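Long-range contacts in hydroxylacyl-CoA dehydrogenase (Streptomyces coelicolor, PDB 5BKA), which probably serves as a dehydrogenase in the biosynthesis of the polyketide antibiotic actinorhodin, built on a SnoaL-like fold of the NTF2 superfamily: residues Arg77-His82 / Leu100-His105; Thr94-Cys99 / Leu118-Leu123; Gly32-Phe37 / Ala56-Val61; Glu13-Tyr18 / Asp81-Ser86. All blocks are in the same frame, centred on the assembly; numbering follows the deposited sequence.

Contact 1 of 4, residues Arg77-His82 / Leu100-His105; sequences RHWFDH and LVLTVH
R77 and L102 exchange two backbone hydrogen bonds, the classical hydrogen-bonded pair of an antiparallel sheet. L102 N reaches R77 O at 2.8 Å, nearly straight at 169°; the return bond from R77 N to L102 O is 3.0 Å. W79 and L100 repeat the exchange, with L100 N to W79 O at 2.9 Å. Between the two, the non-hydrogen-bonded pair H78 and V101 brings its CA atoms to within 4.7 Å.

The side chains divide between two faces. On one, L102 CB rests 4.0 Å from R77 CB, and L102 CD1 sits over a face of the W79 indole, 4.1 Å from W79 CD1. The long arm of R77 then bends at chi2 (-72°) and heads off from L102, so that NH2 forms a salt bridge with D141 of the second subunit. On the other face, H78 and V101 run alongside each other. V101 CG2 meets H78 CD2 at 3.8 Å while V101 CG1 lies above the imidazole toward its rim; D26 holds ND1 of the same ring by a hydrogen bond.

W79 also packs on Y98 of the second subunit and on W79 of the third. The hairpin of strands 74-87 and 93-105 thus serves two ends in a SnoaL-like, NTF2-type sheet: regular backbone pairing at R77 to W79, and a face of large side chains given to the trimer interface.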
loop_
_atom_site.group_PDB
_atom_site.type_symbol
_atom_site.label_atom_id
_atom_site.label_comp_id
_atom_site.label_asym_id
_atom_site.label_seq_id
_atom_site.Cartn_x
_atom_site.Cartn_y
_atom_site.Cartn_z
ATOM N N ARG B 77 -12.812 1.321 2.190
ATOM C CA ARG B 77 -11.438 1.709 1.903
ATOM C C ARG B 77 -10.987 0.995 0.639
ATOM O O ARG B 77 -11.092 -0.232 0.547
ATOM C CB ARG B 77 -10.500 1.363 3.068
ATOM C CG ARG B 77 -10.850 2.037 4.387
ATOM C CD ARG B 77 -10.540 3.529 4.360
ATOM N NE ARG B 77 -10.959 4.187 5.593
ATOM C CZ ARG B 77 -11.212 5.487 5.703
ATOM N NH1 ARG B 77 -11.086 6.284 4.651
ATOM N NH2 ARG B 77 -11.590 5.991 6.869
ATOM N N HIS B 78 -10.492 1.763 -0.325
ATOM C CA HIS B 78 -10.009 1.232 -1.594
ATOM C C HIS B 78 -8.483 1.283 -1.581
ATOM O O HIS B 78 -7.884 2.311 -1.905
ATOM C CB HIS B 78 -10.581 2.022 -2.766
ATOM C CG HIS B 78 -12.056 1.847 -2.952
ATOM N ND1 HIS B 78 -12.985 2.387 -2.089
ATOM C CD2 HIS B 78 -12.763 1.198 -3.908
ATOM C CE1 HIS B 78 -14.201 2.074 -2.502
ATOM N NE2 HIS B 78 -14.094 1.353 -3.604
ATOM N N TRP B 79 -7.862 0.163 -1.220
ATOM C CA TRP B 79 -6.410 0.064 -1.189
ATOM C C TRP B 79 -5.861 -0.181 -2.589
ATOM O O TRP B 79 -6.448 -0.928 -3.373
ATOM C CB TRP B 79 -5.976 -1.069 -0.255
ATOM C CG TRP B 79 -5.973 -0.682 1.190
ATOM C CD1 TRP B 79 -6.977 -0.066 1.876
ATOM C CD2 TRP B 79 -4.910 -0.882 2.128
ATOM N NE1 TRP B 79 -6.606 0.131 3.183
ATOM C CE2 TRP B 79 -5.340 -0.360 3.363
ATOM C CE3 TRP B 79 -3.636 -1.453 2.043
ATOM C CZ2 TRP B 79 -4.542 -0.387 4.503
ATOM C CZ3 TRP B 79 -2.843 -1.478 3.176
ATOM C CH2 TRP B 79 -3.299 -0.949 4.390
ATOM N N PHE B 80 -4.740 0.462 -2.904
ATOM C CA PHE B 80 -4.031 0.260 -4.160
ATOM C C PHE B 80 -2.677 -0.389 -3.897
ATOM O O PHE B 80 -2.129 -0.303 -2.795
ATOM C CB PHE B 80 -3.823 1.584 -4.905
ATOM C CG PHE B 80 -4.989 2.003 -5.759
ATOM C CD1 PHE B 80 -6.281 1.614 -5.442
ATOM C CD2 PHE B 80 -4.790 2.800 -6.875
ATOM C CE1 PHE B 80 -7.351 2.009 -6.228
ATOM C CE2 PHE B 80 -5.855 3.197 -7.664
ATOM C CZ PHE B 80 -7.137 2.799 -7.339
ATOM N N ASP B 81 -2.133 -1.036 -4.928
ATOM C CA ASP B 81 -0.816 -1.648 -4.815
ATOM C C ASP B 81 -0.240 -1.908 -6.199
ATOM O O ASP B 81 -0.977 -2.142 -7.160
ATOM C CB ASP B 81 -0.869 -2.964 -4.032
ATOM C CG ASP B 81 0.427 -3.261 -3.303
ATOM O OD1 ASP B 81 0.748 -2.531 -2.344
ATOM O OD2 ASP B 81 1.126 -4.222 -3.687
ATOM N N HIS B 82 1.093 -1.881 -6.272
ATOM C CA HIS B 82 1.845 -2.280 -7.465
ATOM C C HIS B 82 1.411 -1.493 -8.700
ATOM O O HIS B 82 1.114 -2.058 -9.754
ATOM C CB HIS B 82 1.726 -3.787 -7.705
ATOM C CG HIS B 82 2.586 -4.609 -6.798
ATOM N ND1 HIS B 82 3.815 -4.180 -6.346
ATOM C CD2 HIS B 82 2.393 -5.836 -6.257
ATOM C CE1 HIS B 82 4.343 -5.107 -5.567
ATOM N NE2 HIS B 82 3.500 -6.120 -5.494
ATOM N N LEU B 100 -7.888 -3.487 -3.611
ATOM C CA LEU B 100 -8.587 -4.367 -2.685
ATOM C C LEU B 100 -9.541 -3.512 -1.867
ATOM O O LEU B 100 -9.114 -2.561 -1.202
ATOM C CB LEU B 100 -7.612 -5.119 -1.770
ATOM C CG LEU B 100 -8.230 -6.018 -0.689
ATOM C CD1 LEU B 100 -9.040 -7.155 -1.303
ATOM C CD2 LEU B 100 -7.156 -6.568 0.240
ATOM N N VAL B 101 -10.823 -3.843 -1.922
ATOM C CA VAL B 101 -11.850 -3.075 -1.233
ATOM C C VAL B 101 -12.039 -3.644 0.164
ATOM O O VAL B 101 -12.186 -4.860 0.341
ATOM C CB VAL B 101 -13.170 -3.090 -2.022
ATOM C CG1 VAL B 101 -14.230 -2.274 -1.297
ATOM C CG2 VAL B 101 -12.948 -2.560 -3.430
ATOM N N LEU B 102 -12.021 -2.764 1.158
ATOM C CA LEU B 102 -12.312 -3.112 2.540
ATOM C C LEU B 102 -13.669 -2.528 2.903
ATOM O O LEU B 102 -13.958 -1.372 2.575
ATOM C CB LEU B 102 -11.233 -2.573 3.485
ATOM C CG LEU B 102 -9.954 -3.386 3.706
ATOM C CD1 LEU B 102 -9.131 -3.516 2.429
ATOM C CD2 LEU B 102 -9.122 -2.754 4.814
ATOM N N THR B 103 -14.506 -3.328 3.556
ATOM C CA THR B 103 -15.787 -2.866 4.081
ATOM C C THR B 103 -15.743 -3.018 5.595
ATOM O O THR B 103 -15.734 -4.141 6.112
ATOM C CB THR B 103 -16.951 -3.648 3.473
ATOM O OG1 THR B 103 -16.938 -3.489 2.049
ATOM C CG2 THR B 103 -18.280 -3.145 4.021
ATOM N N VAL B 104 -15.717 -1.892 6.303
ATOM C CA VAL B 104 -15.582 -1.877 7.754
ATOM C C VAL B 104 -16.955 -1.632 8.357
ATOM O O VAL B 104 -17.599 -0.616 8.069
ATOM C CB VAL B 104 -14.579 -0.811 8.216
ATOM C CG1 VAL B 104 -14.464 -0.823 9.730
ATOM C CG2 VAL B 104 -13.223 -1.044 7.568
ATOM N N HIS B 105 -17.403 -2.560 9.193
ATOM C CA HIS B 105 -18.698 -2.455 9.844
ATOM C C HIS B 105 -18.554 -1.873 11.244
ATOM O O HIS B 105 -17.567 -2.138 11.935
ATOM C CB HIS B 105 -19.387 -3.815 9.881
ATOM C CG HIS B 105 -19.621 -4.382 8.519
ATOM N ND1 HIS B 105 -20.618 -3.920 7.688
ATOM C CD2 HIS B 105 -18.976 -5.354 7.834
ATOM C CE1 HIS B 105 -20.582 -4.589 6.550
ATOM N NE2 HIS B 105 -19.599 -5.470 6.614
#

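Contact 2 of 4, residues Thr94-Cys99 / Leu118-Leu123; sequences TATSYC and LVHDVL
A95 and D121, then S97 and V119, pair through reciprocal backbone hydrogen bonds between antiparallel strands 93-105 and 112-124, their short segments 158° apart in direction and 4.6 Å apart at closest approach. This beta hairpin lies inside the sheet of the NTF2-like fold, with a further strand on either side. The shortest of the four bonds is from D121 N to A95 O, 2.6 Å long and in the carbonyl plane. CA-H...O contacts supplement the pairing, among them T96 CA to V119 O at 3.2 Å.

On the face of A95, S97, V119 and D121, the methyl of A95 meets D121 CB at 3.9 Å, with L123 CD1 a little farther off. C99 CB meets V119 CG2 at 3.6 Å. This branch of V119 stands beside its own backbone N while CG1 is anti to it (chi1 -180°), which turns CG2 toward C99. The carboxylate of D121 takes no part across the strands: OD2 is in a salt bridge with R136.

On the other face, L118 and Y98 stand alongside one another, and L118 CD2 comes at the edge of the tyrosine ring, near its plane, 3.5 Å from Y98 CD1. The hydroxyl beyond that ring is hydrogen-bonded to D26 of the third subunit. T96 and H120 also project together, and a water joins them, 2.8 Å from T96 OG1 and 2.9 Å from H120 ND1, meeting the imidazole at its edge and in its plane.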
loop_
_atom_site.group_PDB
_atom_site.type_symbol
_atom_site.label_atom_id
_atom_site.label_comp_id
_atom_site.label_asym_id
_atom_site.label_seq_id
_atom_site.Cartn_x
_atom_site.Cartn_y
_atom_site.Cartn_z
ATOM N N THR B 94 -0.480 5.294 -19.138
ATOM C CA THR B 94 -1.277 4.105 -18.874
ATOM C C THR B 94 -0.933 3.650 -17.458
ATOM O O THR B 94 0.247 3.461 -17.142
ATOM C CB THR B 94 -0.902 3.001 -19.861
ATOM O OG1 THR B 94 0.527 3.035 -20.054
ATOM C CG2 THR B 94 -1.487 3.373 -21.232
ATOM N N ALA B 95 -1.927 3.475 -16.599
ATOM C CA ALA B 95 -1.630 2.977 -15.263
ATOM C C ALA B 95 -2.450 1.730 -14.966
ATOM O O ALA B 95 -3.655 1.689 -15.238
ATOM C CB ALA B 95 -1.884 4.045 -14.197
ATOM N N THR B 96 -1.788 0.715 -14.417
ATOM C CA THR B 96 -2.446 -0.503 -13.961
ATOM C C THR B 96 -2.054 -0.754 -12.512
ATOM O O THR B 96 -0.863 -0.830 -12.195
ATOM C CB THR B 96 -2.065 -1.707 -14.827
ATOM O OG1 THR B 96 -2.448 -1.464 -16.186
ATOM C CG2 THR B 96 -2.769 -2.962 -14.327
ATOM N N SER B 97 -3.050 -0.884 -11.641
ATOM C CA SER B 97 -2.819 -1.083 -10.218
ATOM C C SER B 97 -3.715 -2.192 -9.691
ATOM O O SER B 97 -4.806 -2.436 -10.215
ATOM C CB SER B 97 -3.077 0.202 -9.416
ATOM O OG SER B 97 -2.357 1.294 -9.956
ATOM N N TYR B 98 -3.236 -2.867 -8.652
ATOM C CA TYR B 98 -4.093 -3.730 -7.859
ATOM C C TYR B 98 -4.971 -2.870 -6.963
ATOM O O TYR B 98 -4.562 -1.798 -6.507
ATOM C CB TYR B 98 -3.270 -4.687 -6.992
ATOM C CG TYR B 98 -2.415 -5.687 -7.740
ATOM C CD1 TYR B 98 -2.534 -5.859 -9.112
ATOM C CD2 TYR B 98 -1.483 -6.462 -7.063
ATOM C CE1 TYR B 98 -1.748 -6.777 -9.787
ATOM C CE2 TYR B 98 -0.695 -7.376 -7.725
ATOM C CZ TYR B 98 -0.829 -7.533 -9.086
ATOM O OH TYR B 98 -0.040 -8.448 -9.740
ATOM N N CYS B 99 -6.180 -3.348 -6.700
ATOM C CA CYS B 99 -7.044 -2.693 -5.731
ATOM C C CYS B 99 -7.774 -3.744 -4.911
ATOM O O CYS B 99 -8.235 -4.755 -5.446
ATOM C CB CYS B 99 -8.057 -1.757 -6.409
ATOM S SG CYS B 99 -9.327 -1.081 -5.299
ATOM N N LEU B 118 -8.348 -5.153 -10.622
ATOM C CA LEU B 118 -7.341 -4.492 -11.438
ATOM C C LEU B 118 -7.908 -3.149 -11.875
ATOM O O LEU B 118 -9.050 -3.078 -12.339
ATOM C CB LEU B 118 -6.972 -5.335 -12.660
ATOM C CG LEU B 118 -5.982 -6.489 -12.478
ATOM C CD1 LEU B 118 -5.695 -7.158 -13.811
ATOM C CD2 LEU B 118 -4.696 -5.998 -11.846
ATOM N N VAL B 119 -7.119 -2.090 -11.721
ATOM C CA VAL B 119 -7.539 -0.737 -12.067
ATOM C C VAL B 119 -6.729 -0.290 -13.276
ATOM O O VAL B 119 -5.518 -0.063 -13.175
ATOM C CB VAL B 119 -7.364 0.232 -10.892
ATOM C CG1 VAL B 119 -7.817 1.628 -11.286
ATOM C CG2 VAL B 119 -8.140 -0.260 -9.681
ATOM N N HIS B 120 -7.398 -0.160 -14.420
ATOM C CA HIS B 120 -6.770 0.273 -15.663
ATOM C C HIS B 120 -7.077 1.751 -15.865
ATOM O O HIS B 120 -8.229 2.126 -16.119
ATOM C CB HIS B 120 -7.266 -0.558 -16.843
ATOM C CG HIS B 120 -7.036 -2.027 -16.681
ATOM N ND1 HIS B 120 -5.808 -2.615 -16.897
ATOM C CD2 HIS B 120 -7.875 -3.029 -16.324
ATOM C CE1 HIS B 120 -5.899 -3.914 -16.679
ATOM N NE2 HIS B 120 -7.143 -4.192 -16.331
ATOM N N ASP B 121 -6.049 2.587 -15.761
ATOM C CA ASP B 121 -6.222 4.029 -15.803
ATOM C C ASP B 121 -5.516 4.623 -17.013
ATOM O O ASP B 121 -4.486 4.111 -17.462
ATOM C CB ASP B 121 -5.678 4.688 -14.531
ATOM C CG ASP B 121 -6.644 4.607 -13.367
ATOM O OD1 ASP B 121 -7.808 4.207 -13.578
ATOM O OD2 ASP B 121 -6.238 4.951 -12.237
ATOM N N VAL B 122 -6.081 5.714 -17.525
ATOM C CA VAL B 122 -5.438 6.549 -18.531
ATOM C C VAL B 122 -5.316 7.954 -17.947
ATOM O O VAL B 122 -6.332 8.619 -17.702
ATOM C CB VAL B 122 -6.224 6.558 -19.852
ATOM C CG1 VAL B 122 -5.542 7.480 -20.858
ATOM C CG2 VAL B 122 -6.344 5.155 -20.413
ATOM N N LEU B 123 -4.077 8.392 -17.723
ATOM C CA LEU B 123 -3.764 9.667 -17.092
ATOM C C LEU B 123 -3.288 10.660 -18.142
ATOM O O LEU B 123 -2.571 10.286 -19.074
ATOM C CB LEU B 123 -2.707 9.484 -16.008
ATOM C CG LEU B 123 -3.164 8.755 -14.741
ATOM C CD1 LEU B 123 -1.978 8.211 -13.961
ATOM C CD2 LEU B 123 -3.999 9.682 -13.875
HETATM O O HOH W 1 -4.230 -0.448 -18.036
HETATM O O HOH W 2 -3.718 2.198 -12.006
#

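Contact 3 of 4, residues Gly32-Phe37 / Ala56-Val61; sequences GYAATF and AGITAV
In the helical layer of this SnoaL-like, NTF2-type fold, I58 of helix 54-67 packs against A34 and Y33 of helix 30-35 and against F37 just beyond it. I58 is the chief side chain that helix 54-67 contributes, and its two branches do separate work. Its CD1 methyl stands over a face of the F37 ring, 3.9 Å from the centroid and 20° off the ring normal, a CH-pi contact in which the nearest ring atom, F37 CD2, is 3.6 Å from I58 CD1. Its CG2 methyl, anti to the backbone N (chi1 -64° for CG1), looks instead toward the other helix: it lies 4.3 Å from A34 CB and approaches the Y33 ring at the edge. A34 CB also touches T59 OG1, at 3.7 Å, a hydroxyl whose hydrogen bond goes to R55 O within its own helix.

The turn that delivers F37 is held internally. Y33 O accepts from T36 N and also from T36 OG1, the latter at 2.6 Å, and it lies in the plane of the F37 ring at its edge. An alanine in place of F37 would be likely to leave I58 CD1 without the ring face it rests on and open a gap between the two elements.

Beyond the pair, F37 packs on L133 and R136 of strand 132-140, I58 on F43 of strand 41-44, and Y33 on M22 and L25 of helix 10-26, its hydroxyl hydrogen-bonded to R136.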
loop_
_atom_site.group_PDB
_atom_site.type_symbol
_atom_site.label_atom_id
_atom_site.label_comp_id
_atom_site.label_asym_id
_atom_site.label_seq_id
_atom_site.Cartn_x
_atom_site.Cartn_y
_atom_site.Cartn_z
ATOM N N GLY B 32 -15.456 15.697 -5.439
ATOM C CA GLY B 32 -14.010 15.847 -5.447
ATOM C C GLY B 32 -13.313 14.709 -6.166
ATOM O O GLY B 32 -12.328 14.921 -6.877
ATOM N N TYR B 33 -13.815 13.484 -5.990
ATOM C CA TYR B 33 -13.253 12.340 -6.700
ATOM C C TYR B 33 -13.445 12.491 -8.203
ATOM O O TYR B 33 -12.512 12.273 -8.986
ATOM C CB TYR B 33 -13.896 11.049 -6.193
ATOM C CG TYR B 33 -13.533 9.807 -6.979
ATOM C CD1 TYR B 33 -12.353 9.121 -6.725
ATOM C CD2 TYR B 33 -14.378 9.315 -7.965
ATOM C CE1 TYR B 33 -12.023 7.980 -7.438
ATOM C CE2 TYR B 33 -14.057 8.176 -8.681
ATOM C CZ TYR B 33 -12.879 7.513 -8.414
ATOM O OH TYR B 33 -12.558 6.380 -9.125
ATOM N N ALA B 34 -14.657 12.862 -8.625
ATOM C CA ALA B 34 -14.911 13.089 -10.044
ATOM C C ALA B 34 -14.071 14.238 -10.587
ATOM O O ALA B 34 -13.758 14.266 -11.783
ATOM C CB ALA B 34 -16.398 13.362 -10.276
ATOM N N ALA B 35 -13.705 15.196 -9.731
ATOM C CA ALA B 35 -12.885 16.318 -10.168
ATOM C C ALA B 35 -11.467 15.900 -10.539
ATOM O O ALA B 35 -10.772 16.661 -11.220
ATOM C CB ALA B 35 -12.843 17.394 -9.082
ATOM N N THR B 36 -11.021 14.718 -10.110
ATOM C CA THR B 36 -9.725 14.202 -10.532
ATOM C C THR B 36 -9.774 13.561 -11.912
ATOM O O THR B 36 -8.730 13.146 -12.425
ATOM C CB THR B 36 -9.196 13.187 -9.512
ATOM O OG1 THR B 36 -9.991 11.996 -9.561
ATOM C CG2 THR B 36 -9.243 13.767 -8.106
ATOM N N PHE B 37 -10.954 13.485 -12.517
ATOM C CA PHE B 37 -11.148 13.021 -13.882
ATOM C C PHE B 37 -11.189 14.202 -14.844
ATOM O O PHE B 37 -11.415 15.349 -14.451
ATOM C CB PHE B 37 -12.457 12.238 -14.013
ATOM C CG PHE B 37 -12.385 10.821 -13.527
ATOM C CD1 PHE B 37 -12.368 10.538 -12.173
ATOM C CD2 PHE B 37 -12.367 9.769 -14.428
ATOM C CE1 PHE B 37 -12.316 9.231 -11.725
ATOM C CE2 PHE B 37 -12.316 8.461 -13.987
ATOM C CZ PHE B 37 -12.293 8.192 -12.634
ATOM N N ALA B 56 -20.453 14.635 -13.833
ATOM C CA ALA B 56 -21.804 14.475 -13.307
ATOM C C ALA B 56 -22.262 13.024 -13.403
ATOM O O ALA B 56 -22.916 12.509 -12.488
ATOM C CB ALA B 56 -22.771 15.396 -14.051
ATOM N N GLY B 57 -21.937 12.355 -14.512
ATOM C CA GLY B 57 -22.266 10.944 -14.638
ATOM C C GLY B 57 -21.512 10.078 -13.647
ATOM O O GLY B 57 -22.069 9.131 -13.087
ATOM N N ILE B 58 -20.233 10.383 -13.423
ATOM C CA ILE B 58 -19.446 9.633 -12.450
ATOM C C ILE B 58 -19.992 9.856 -11.045
ATOM O O ILE B 58 -20.118 8.911 -10.255
ATOM C CB ILE B 58 -17.958 10.013 -12.553
ATOM C CG1 ILE B 58 -17.410 9.617 -13.922
ATOM C CG2 ILE B 58 -17.154 9.343 -11.443
ATOM C CD1 ILE B 58 -15.993 10.073 -14.177
ATOM N N THR B 59 -20.329 11.108 -10.716
ATOM C CA THR B 59 -20.934 11.391 -9.416
ATOM C C THR B 59 -22.219 10.597 -9.214
ATOM O O THR B 59 -22.430 10.018 -8.143
ATOM C CB THR B 59 -21.201 12.888 -9.272
ATOM O OG1 THR B 59 -19.963 13.609 -9.296
ATOM C CG2 THR B 59 -21.977 13.181 -7.993
ATOM N N ALA B 60 -23.087 10.556 -10.227
ATOM C CA ALA B 60 -24.347 9.828 -10.112
ATOM C C ALA B 60 -24.102 8.352 -9.839
ATOM O O ALA B 60 -24.747 7.755 -8.971
ATOM C CB ALA B 60 -25.174 10.010 -11.386
ATOM N N VAL B 61 -23.179 7.743 -10.590
ATOM C CA VAL B 61 -22.857 6.330 -10.397
ATOM C C VAL B 61 -22.370 6.078 -8.973
ATOM O O VAL B 61 -22.719 5.068 -8.348
ATOM C CB VAL B 61 -21.821 5.876 -11.443
ATOM C CG1 VAL B 61 -20.979 4.729 -10.915
ATOM C CG2 VAL B 61 -22.514 5.485 -12.737
#

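Contact 4 of 4, residues Glu13-Tyr18 / Asp81-Ser86; sequences EVLSFY and DHTALS
T83 OG1 is hydrogen-bonded to S97 OG on the neighbouring strand, and helix 10-26 closes over it with carbon rather than with polar atoms. L15 CD2 comes within 3.7 Å of T83 OG1, and Y18 brings the edge of its ring to the same oxygen, which lies near the ring plane, 3.9 Å from Y18 CE2. The torsion of T83 (chi1 -63°) sets the hydroxyl beside the backbone N and sends CG2 anti to it, where the methyl touches V14 CG1 at 4.2 Å and also nears the tyrosine ring.

One turn of helix earlier than Y18, the side chains of V14 and L85 run antiparallel past each other, both methyls of each taking part: V14 CG2 meets L85 CD1 at 3.7 Å and V14 CG1 meets L85 CD2 at 3.9 Å. A glycine in place of V14 would probably strip both L85 methyls of their valine partners and open a gap there, leaving T83 CG2 with the Y18 edge.

L15 also packs against L15 of the third subunit and Y11 of the second. With the hydroxyl of T83 satisfied within the sheet, the join between these two segments rests on apolar packing, while Y11, earlier on the same helix, adds a hydrogen bond to T83 O.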
loop_
_atom_site.group_PDB
_atom_site.type_symbol
_atom_site.label_atom_id
_atom_site.label_comp_id
_atom_site.label_asym_id
_atom_site.label_seq_id
_atom_site.Cartn_x
_atom_site.Cartn_y
_atom_site.Cartn_z
ATOM N N GLU B 13 4.521 11.000 -8.168
ATOM C CA GLU B 13 3.410 11.908 -8.437
ATOM C C GLU B 13 2.104 11.150 -8.647
ATOM O O GLU B 13 1.038 11.600 -8.208
ATOM C CB GLU B 13 3.732 12.772 -9.656
ATOM C CG GLU B 13 2.743 13.897 -9.910
ATOM C CD GLU B 13 2.952 14.558 -11.259
ATOM O OE1 GLU B 13 3.871 14.137 -11.993
ATOM O OE2 GLU B 13 2.197 15.499 -11.587
ATOM N N VAL B 14 2.162 9.999 -9.322
ATOM C CA VAL B 14 0.953 9.208 -9.536
ATOM C C VAL B 14 0.470 8.599 -8.224
ATOM O O VAL B 14 -0.732 8.592 -7.933
ATOM C CB VAL B 14 1.196 8.133 -10.611
ATOM C CG1 VAL B 14 0.022 7.167 -10.681
ATOM C CG2 VAL B 14 1.427 8.785 -11.967
ATOM N N LEU B 15 1.397 8.084 -7.411
ATOM C CA LEU B 15 1.024 7.538 -6.108
ATOM C C LEU B 15 0.360 8.594 -5.232
ATOM O O LEU B 15 -0.651 8.320 -4.576
ATOM C CB LEU B 15 2.254 6.962 -5.406
ATOM C CG LEU B 15 2.849 5.666 -5.958
ATOM C CD1 LEU B 15 3.943 5.151 -5.030
ATOM C CD2 LEU B 15 1.771 4.612 -6.152
ATOM N N SER B 16 0.927 9.803 -5.201
ATOM C CA SER B 16 0.314 10.899 -4.457
ATOM C C SER B 16 -1.062 11.237 -5.015
ATOM O O SER B 16 -2.014 11.465 -4.258
ATOM C CB SER B 16 1.225 12.126 -4.486
ATOM O OG SER B 16 0.629 13.215 -3.803
ATOM N N PHE B 17 -1.174 11.311 -6.343
ATOM C CA PHE B 17 -2.466 11.526 -6.987
ATOM C C PHE B 17 -3.487 10.495 -6.520
ATOM O O PHE B 17 -4.620 10.840 -6.167
ATOM C CB PHE B 17 -2.296 11.481 -8.508
ATOM C CG PHE B 17 -3.582 11.613 -9.273
ATOM C CD1 PHE B 17 -4.165 12.855 -9.468
ATOM C CD2 PHE B 17 -4.202 10.496 -9.811
ATOM C CE1 PHE B 17 -5.347 12.978 -10.177
ATOM C CE2 PHE B 17 -5.383 10.613 -10.521
ATOM C CZ PHE B 17 -5.955 11.857 -10.704
ATOM N N TYR B 18 -3.094 9.218 -6.499
ATOM C CA TYR B 18 -4.002 8.166 -6.051
ATOM C C TYR B 18 -4.323 8.301 -4.567
ATOM O O TYR B 18 -5.449 8.017 -4.143
ATOM C CB TYR B 18 -3.396 6.792 -6.337
ATOM C CG TYR B 18 -3.468 6.370 -7.786
ATOM C CD1 TYR B 18 -4.412 6.918 -8.644
ATOM C CD2 TYR B 18 -2.593 5.418 -8.293
ATOM C CE1 TYR B 18 -4.478 6.532 -9.968
ATOM C CE2 TYR B 18 -2.654 5.026 -9.614
ATOM C CZ TYR B 18 -3.598 5.586 -10.447
ATOM O OH TYR B 18 -3.661 5.197 -11.765
ATOM N N ASP B 81 -2.133 -1.036 -4.928
ATOM C CA ASP B 81 -0.816 -1.648 -4.815
ATOM C C ASP B 81 -0.240 -1.908 -6.199
ATOM O O ASP B 81 -0.977 -2.142 -7.160
ATOM C CB ASP B 81 -0.869 -2.964 -4.032
ATOM C CG ASP B 81 0.427 -3.261 -3.303
ATOM O OD1 ASP B 81 0.748 -2.531 -2.344
ATOM O OD2 ASP B 81 1.126 -4.222 -3.687
ATOM N N HIS B 82 1.093 -1.881 -6.272
ATOM C CA HIS B 82 1.845 -2.280 -7.465
ATOM C C HIS B 82 1.411 -1.493 -8.700
ATOM O O HIS B 82 1.114 -2.058 -9.754
ATOM C CB HIS B 82 1.726 -3.787 -7.705
ATOM C CG HIS B 82 2.586 -4.609 -6.798
ATOM N ND1 HIS B 82 3.815 -4.180 -6.346
ATOM C CD2 HIS B 82 2.393 -5.836 -6.257
ATOM C CE1 HIS B 82 4.343 -5.107 -5.567
ATOM N NE2 HIS B 82 3.500 -6.120 -5.494
ATOM N N THR B 83 1.370 -0.171 -8.560
ATOM C CA THR B 83 1.133 0.692 -9.708
ATOM C C THR B 83 2.249 0.513 -10.729
ATOM O O THR B 83 3.433 0.504 -10.378
ATOM C CB THR B 83 1.044 2.152 -9.260
ATOM O OG1 THR B 83 -0.083 2.318 -8.391
ATOM C CG2 THR B 83 0.891 3.075 -10.459
ATOM N N ALA B 84 1.870 0.351 -11.995
ATOM C CA ALA B 84 2.824 0.182 -13.087
ATOM C C ALA B 84 2.474 1.173 -14.185
ATOM O O ALA B 84 1.354 1.155 -14.705
ATOM C CB ALA B 84 2.806 -1.253 -13.622
ATOM N N LEU B 85 3.427 2.032 -14.538
ATOM C CA LEU B 85 3.214 3.114 -15.486
ATOM C C LEU B 85 3.953 2.873 -16.795
ATOM O O LEU B 85 4.940 2.136 -16.859
ATOM C CB LEU B 85 3.663 4.454 -14.894
ATOM C CG LEU B 85 3.137 4.841 -13.514
ATOM C CD1 LEU B 85 3.802 6.125 -13.045
ATOM C CD2 LEU B 85 1.627 4.998 -13.545
ATOM N N SER B 86 3.443 3.506 -17.847
ATOM C CA SER B 86 4.025 3.450 -19.180
ATOM C C SER B 86 3.466 4.619 -19.977
ATOM O O SER B 86 2.348 5.081 -19.723
ATOM C CB SER B 86 3.738 2.120 -19.887
ATOM O OG SER B 86 2.348 1.926 -20.062
#

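In the fold
All four contacts are buried, though contact 2 has a partly exposed face at T94, T96, H120 and V122. Contacts 1 and 2 are successive hairpins sharing strand 93-105, and both rest on backbone hydrogen bonds; by side-chain packing, contact 3 joins helix 54-67 to helix 30-35 and F37, and contact 4 joins helix 10-26 to strand 74-87. Contact 4 shares D81 and H82 with contact 1, where the rings of F80 and Y18 meet edge to face. It lies closest to contact 2, centres about 8 Å apart, with a weak hydrogen bond between Y18 OH and D121 OD2. Contacts 1, 2 and 4 reach the third subunit; contact 3, across the chain's centre, is touched by no other chain.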